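Local coordinates for insecticidal crystal protein Cry35Ab1 (Bacillus thuringiensis, PDB 4JP0) that acts with Cry34Ab1 as a binary insecticidal toxin against western corn rootworm, probably by attacking the larval midgut epithelium, at residues 209-214 and 338-343; 242-245 and 249-252. One frame throughout, in Å; residues are numbered along the deposited sequence.

Overall arrangement
Both contacts lie in the Toxin_10 part of the chain. Contact 1 joins strand 202-221 to strand 327-346, next-but-one neighbours in a four-stranded antiparallel sheet with strand 307-323 between them. Contact 2 is local, packing helix 240-247 on the short strand 249-251 that comes directly after it, and its whole sequence falls between the two segments of contact 1. The centres are about 21 Å apart and the nearest atoms about 8 Å. The same sheet links them: I243 of contact 2 rests on M331 and I333 of strand 327-346 and on L318 of strand 307-323.

Contact 1: 209-214 and 338-343; sequences QYWQRA and NDTYNV
W211 pushes the six-membered end of its indole against T340 and N342, where the turn 338-341 runs into the strand. W211 CZ3 comes within 3.1 Å of T340 O, which lies near the ring plane beside the CZ3-CH2 edge, so the C-H groups meet it obliquely. With CG anti to the carbonyl carbon (chi1 -68°), the indole swings out from the strand to that oxygen, while its NE1 hydrogen-bonds to K156 O. N342 ND2 approaches W211 CH2 at 3.6 Å, the amide plane turned 81° from the ring. N342 ND2 also donates to T340 O over 2.8 Å, a bent bond (131° at the hydrogen) whose donor sits above the carbonyl plane, so this oxygen meets both the amide and the indole edge. The segments belong to strands 202-221 and 327-346 of an antiparallel sheet in the Toxin_10 region, separated by strand 307-323, to which Y210 and Q212 are hydrogen-bonded through their backbones (to I315 and L313). A second touch is apolar: A214 CB meets the Y341 ring edge, 3.8 Å from Y341 CE1. Y341 stacks on Y231, and its hydroxyl is hydrogen-bonded to that of Y229, both on strand 225-234.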
loop_
_atom_site.group_PDB
_atom_site.type_symbol
_atom_site.label_atom_id
_atom_site.label_comp_id
_atom_site.label_asym_id
_atom_site.label_seq_id
_atom_site.Cartn_x
_atom_site.Cartn_y
_atom_site.Cartn_z
ATOM N N GLN A 209 2.545 9.629 9.198
ATOM C CA GLN A 209 3.390 9.400 10.369
ATOM C C GLN A 209 3.316 10.634 11.261
ATOM O O GLN A 209 2.974 11.726 10.792
ATOM C CB GLN A 209 4.826 9.057 9.992
ATOM C CG GLN A 209 4.964 7.687 9.343
ATOM C CD GLN A 209 6.391 7.392 8.927
ATOM O OE1 GLN A 209 7.082 8.266 8.406
ATOM N NE2 GLN A 209 6.836 6.148 9.142
ATOM N N TYR A 210 3.580 10.428 12.543
ATOM C CA TYR A 210 3.557 11.469 13.550
ATOM C C TYR A 210 4.098 10.867 14.846
ATOM O O TYR A 210 4.239 9.647 14.954
ATOM C CB TYR A 210 2.134 11.990 13.778
ATOM C CG TYR A 210 1.078 10.930 14.014
ATOM C CD1 TYR A 210 0.661 10.596 15.300
ATOM C CD2 TYR A 210 0.458 10.292 12.942
ATOM C CE1 TYR A 210 -0.353 9.619 15.501
ATOM C CE2 TYR A 210 -0.537 9.354 13.141
ATOM C CZ TYR A 210 -0.940 9.024 14.396
ATOM O OH TYR A 210 -1.927 8.066 14.521
ATOM N N TRP A 211 4.407 11.715 15.812
ATOM C CA TRP A 211 4.855 11.258 17.113
ATOM C C TRP A 211 3.658 11.211 18.076
ATOM O O TRP A 211 2.734 12.007 17.939
ATOM C CB TRP A 211 5.896 12.242 17.657
ATOM C CG TRP A 211 7.198 12.249 16.899
ATOM C CD1 TRP A 211 7.602 13.150 15.945
ATOM C CD2 TRP A 211 8.273 11.308 17.041
ATOM N NE1 TRP A 211 8.869 12.838 15.504
ATOM C CE2 TRP A 211 9.300 11.703 16.149
ATOM C CE3 TRP A 211 8.497 10.199 17.877
ATOM C CZ2 TRP A 211 10.512 11.012 16.040
ATOM C CZ3 TRP A 211 9.732 9.487 17.755
ATOM C CH2 TRP A 211 10.705 9.905 16.853
ATOM N N GLN A 212 3.711 10.287 19.049
ATOM C CA GLN A 212 2.720 10.113 20.097
ATOM C C GLN A 212 3.386 9.588 21.384
ATOM O O GLN A 212 4.258 8.738 21.322
ATOM C CB GLN A 212 1.660 9.092 19.645
ATOM C CG GLN A 212 0.486 8.930 20.598
ATOM C CD GLN A 212 -0.587 7.985 20.029
ATOM O OE1 GLN A 212 -0.855 6.913 20.598
ATOM N NE2 GLN A 212 -1.182 8.368 18.904
ATOM N N ARG A 213 2.954 10.100 22.532
ATOM C CA ARG A 213 3.439 9.675 23.837
ATOM C C ARG A 213 3.355 8.161 23.965
ATOM O O ARG A 213 2.377 7.565 23.560
ATOM C CB ARG A 213 2.564 10.348 24.912
ATOM C CG ARG A 213 2.574 9.706 26.290
ATOM C CD ARG A 213 1.579 10.353 27.274
ATOM N NE ARG A 213 1.121 9.400 28.286
ATOM C CZ ARG A 213 0.595 9.743 29.460
ATOM N NH1 ARG A 213 0.470 11.030 29.785
ATOM N NH2 ARG A 213 0.198 8.803 30.316
ATOM N N ALA A 214 4.395 7.532 24.498
ATOM C CA ALA A 214 4.359 6.092 24.717
ATOM C C ALA A 214 3.663 5.811 26.041
ATOM O O ALA A 214 4.056 6.342 27.085
ATOM C CB ALA A 214 5.739 5.546 24.756
ATOM N N ASN A 338 9.344 0.540 17.870
ATOM C CA ASN A 338 10.158 0.714 19.063
ATOM C C ASN A 338 11.541 1.239 18.738
ATOM O O ASN A 338 12.204 1.808 19.606
ATOM C CB ASN A 338 10.195 -0.547 19.914
ATOM C CG ASN A 338 11.023 -1.625 19.303
ATOM O OD1 ASN A 338 10.861 -1.957 18.122
ATOM N ND2 ASN A 338 11.929 -2.195 20.103
ATOM N N ASP A 339 11.969 1.108 17.480
ATOM C CA ASP A 339 13.274 1.651 17.120
ATOM C C ASP A 339 13.236 3.182 17.019
ATOM O O ASP A 339 14.273 3.848 16.863
ATOM C CB ASP A 339 13.796 1.018 15.825
ATOM C CG ASP A 339 14.449 -0.335 16.076
ATOM O OD1 ASP A 339 14.878 -0.592 17.228
ATOM O OD2 ASP A 339 14.585 -1.204 15.200
ATOM N N THR A 340 12.045 3.753 17.122
ATOM C CA THR A 340 11.959 5.209 17.058
ATOM C C THR A 340 11.767 5.835 18.422
ATOM O O THR A 340 11.558 7.043 18.526
ATOM C CB THR A 340 10.802 5.683 16.171
ATOM O OG1 THR A 340 9.551 5.251 16.730
ATOM C CG2 THR A 340 10.880 5.032 14.797
ATOM N N TYR A 341 11.842 5.027 19.467
ATOM C CA TYR A 341 11.557 5.508 20.812
ATOM C C TYR A 341 12.558 6.578 21.212
ATOM O O TYR A 341 13.780 6.384 21.099
ATOM C CB TYR A 341 11.581 4.318 21.799
ATOM C CG TYR A 341 11.181 4.663 23.210
ATOM C CD1 TYR A 341 9.888 5.093 23.506
ATOM C CD2 TYR A 341 12.081 4.537 24.247
ATOM C CE1 TYR A 341 9.510 5.402 24.812
ATOM C CE2 TYR A 341 11.709 4.847 25.565
ATOM C CZ TYR A 341 10.437 5.278 25.835
ATOM O OH TYR A 341 10.100 5.589 27.138
ATOM N N ASN A 342 12.053 7.709 21.693
ATOM C CA ASN A 342 12.949 8.740 22.184
ATOM C C ASN A 342 12.407 9.248 23.471
ATOM O O ASN A 342 11.198 9.394 23.598
ATOM C CB ASN A 342 12.998 9.912 21.211
ATOM C CG ASN A 342 13.944 9.666 20.085
ATOM O OD1 ASN A 342 15.140 10.001 20.192
ATOM N ND2 ASN A 342 13.440 9.062 18.991
ATOM N N VAL A 343 13.275 9.519 24.439
ATOM C CA VAL A 343 12.777 10.109 25.678
ATOM C C VAL A 343 13.199 11.574 25.815
ATOM O O VAL A 343 14.209 12.024 25.227
ATOM C CB VAL A 343 13.266 9.335 26.917
ATOM C CG1 VAL A 343 12.625 7.963 26.963
ATOM C CG2 VAL A 343 14.792 9.211 26.893
#

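Contact 2: 242-245 and 249-252; sequences TIIN and FQIN
F249 meets the helix with both its ring and its backbone oxygen. I243 lies over one face of the ring, with I243 CG1 4.1 Å from the centroid of the F249 ring and only 12° off the normal, a CH-pi contact. I243 CD1 sits over the CE1-CZ bond of F249, 3.4 Å from F249 CE1. The isoleucine gets there with CG1 anti to the backbone N (chi1 -166°), while CG of F249 stands between its own backbone N and carbonyl carbon (chi1 73°), which brings the ring back to I243 although the CB bond points away from the helix. The carbonyl oxygen of F249 points into the same helical turn: I243 CG1 lies 3.3 Å from it, and I244 CA approaches at 3.4 Å in a CA-H...O contact. The amide N of I244 is also near, but its angle is too poor for a hydrogen bond. Next along, Q250 runs alongside I244, both side chains heading in one direction, and Q250 CB packs on I244 CG1 at 3.9 Å. Its backbone pairs with K258. At I251 the chain draws away from the helix; its backbone N is hydrogen-bonded to OE1 of Q239, and its side chain packs on L318. Helix 240-247 thus leads directly into strand 249-251, the first strand of a two-stranded antiparallel hairpin with 257-259 in the Toxin_10 region, and I243 and F249 close the buried apolar side between them.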
loop_
_atom_site.group_PDB
_atom_site.type_symbol
_atom_site.label_atom_id
_atom_site.label_comp_id
_atom_site.label_asym_id
_atom_site.label_seq_id
_atom_site.Cartn_x
_atom_site.Cartn_y
_atom_site.Cartn_z
ATOM N N THR A 242 -8.337 -6.174 9.418
ATOM C CA THR A 242 -8.089 -4.873 8.830
ATOM C C THR A 242 -7.260 -4.885 7.574
ATOM O O THR A 242 -7.801 -4.959 6.532
ATOM C CB THR A 242 -7.466 -3.910 9.819
ATOM O OG1 THR A 242 -6.268 -4.444 10.336
ATOM C CG2 THR A 242 -8.362 -3.658 10.865
ATOM N N ILE A 243 -5.958 -4.859 7.704
ATOM C CA ILE A 243 -5.020 -4.872 6.583
ATOM C C ILE A 243 -4.853 -6.200 5.834
ATOM O O ILE A 243 -4.780 -6.220 4.586
ATOM C CB ILE A 243 -3.667 -4.274 7.010
ATOM C CG1 ILE A 243 -2.812 -3.953 5.792
ATOM C CG2 ILE A 243 -2.933 -5.147 8.025
ATOM C CD1 ILE A 243 -2.025 -2.676 5.942
ATOM N N ILE A 244 -4.783 -7.312 6.556
ATOM C CA ILE A 244 -4.645 -8.574 5.862
ATOM C C ILE A 244 -5.894 -8.868 5.044
ATOM O O ILE A 244 -5.823 -9.106 3.850
ATOM C CB ILE A 244 -4.393 -9.746 6.827
ATOM C CG1 ILE A 244 -3.136 -9.510 7.647
ATOM C CG2 ILE A 244 -4.299 -11.071 6.013
ATOM C CD1 ILE A 244 -3.029 -10.447 8.885
ATOM N N ASN A 245 -7.061 -8.871 5.661
ATOM C CA ASN A 245 -8.215 -9.268 4.852
ATOM C C ASN A 245 -8.589 -8.231 3.788
ATOM O O ASN A 245 -9.273 -8.561 2.830
ATOM C CB ASN A 245 -9.414 -9.655 5.731
ATOM C CG ASN A 245 -9.377 -11.170 6.198
ATOM O OD1 ASN A 245 -8.498 -11.973 5.804
ATOM N ND2 ASN A 245 -10.338 -11.536 7.035
ATOM N N PHE A 249 -1.722 -7.938 3.061
ATOM C CA PHE A 249 -0.396 -7.818 3.682
ATOM C C PHE A 249 -0.525 -7.474 5.156
ATOM O O PHE A 249 -1.587 -7.030 5.602
ATOM C CB PHE A 249 0.604 -6.923 2.910
ATOM C CG PHE A 249 0.341 -5.453 2.987
ATOM C CD1 PHE A 249 0.950 -4.673 3.963
ATOM C CD2 PHE A 249 -0.399 -4.818 1.999
ATOM C CE1 PHE A 249 0.755 -3.320 4.004
ATOM C CE2 PHE A 249 -0.615 -3.470 2.039
ATOM C CZ PHE A 249 -0.038 -2.704 3.016
ATOM N N GLN A 250 0.553 -7.729 5.893
ATOM C CA GLN A 250 0.612 -7.426 7.332
ATOM C C GLN A 250 1.855 -6.624 7.662
ATOM O O GLN A 250 2.810 -6.584 6.872
ATOM C CB GLN A 250 0.623 -8.713 8.167
ATOM C CG GLN A 250 1.844 -9.597 7.945
ATOM C CD GLN A 250 1.690 -10.989 8.557
ATOM O OE1 GLN A 250 0.645 -11.617 8.411
ATOM N NE2 GLN A 250 2.736 -11.472 9.232
ATOM N N ILE A 251 1.851 -5.999 8.841
ATOM C CA ILE A 251 3.015 -5.282 9.304
ATOM C C ILE A 251 3.659 -6.168 10.339
ATOM O O ILE A 251 3.000 -6.601 11.279
ATOM C CB ILE A 251 2.670 -3.949 9.928
ATOM C CG1 ILE A 251 1.871 -3.061 8.953
ATOM C CG2 ILE A 251 3.955 -3.256 10.269
ATOM C CD1 ILE A 251 2.543 -2.866 7.641
ATOM N N ASN A 252 4.934 -6.465 10.141
ATOM C CA ASN A 252 5.666 -7.316 11.091
ATOM C C ASN A 252 6.351 -6.514 12.188
ATOM O O ASN A 252 6.323 -5.275 12.190
ATOM C CB ASN A 252 6.672 -8.190 10.355
ATOM C CG ASN A 252 6.030 -9.392 9.743
ATOM O OD1 ASN A 252 4.816 -9.584 9.862
ATOM N ND2 ASN A 252 6.836 -10.228 9.081
#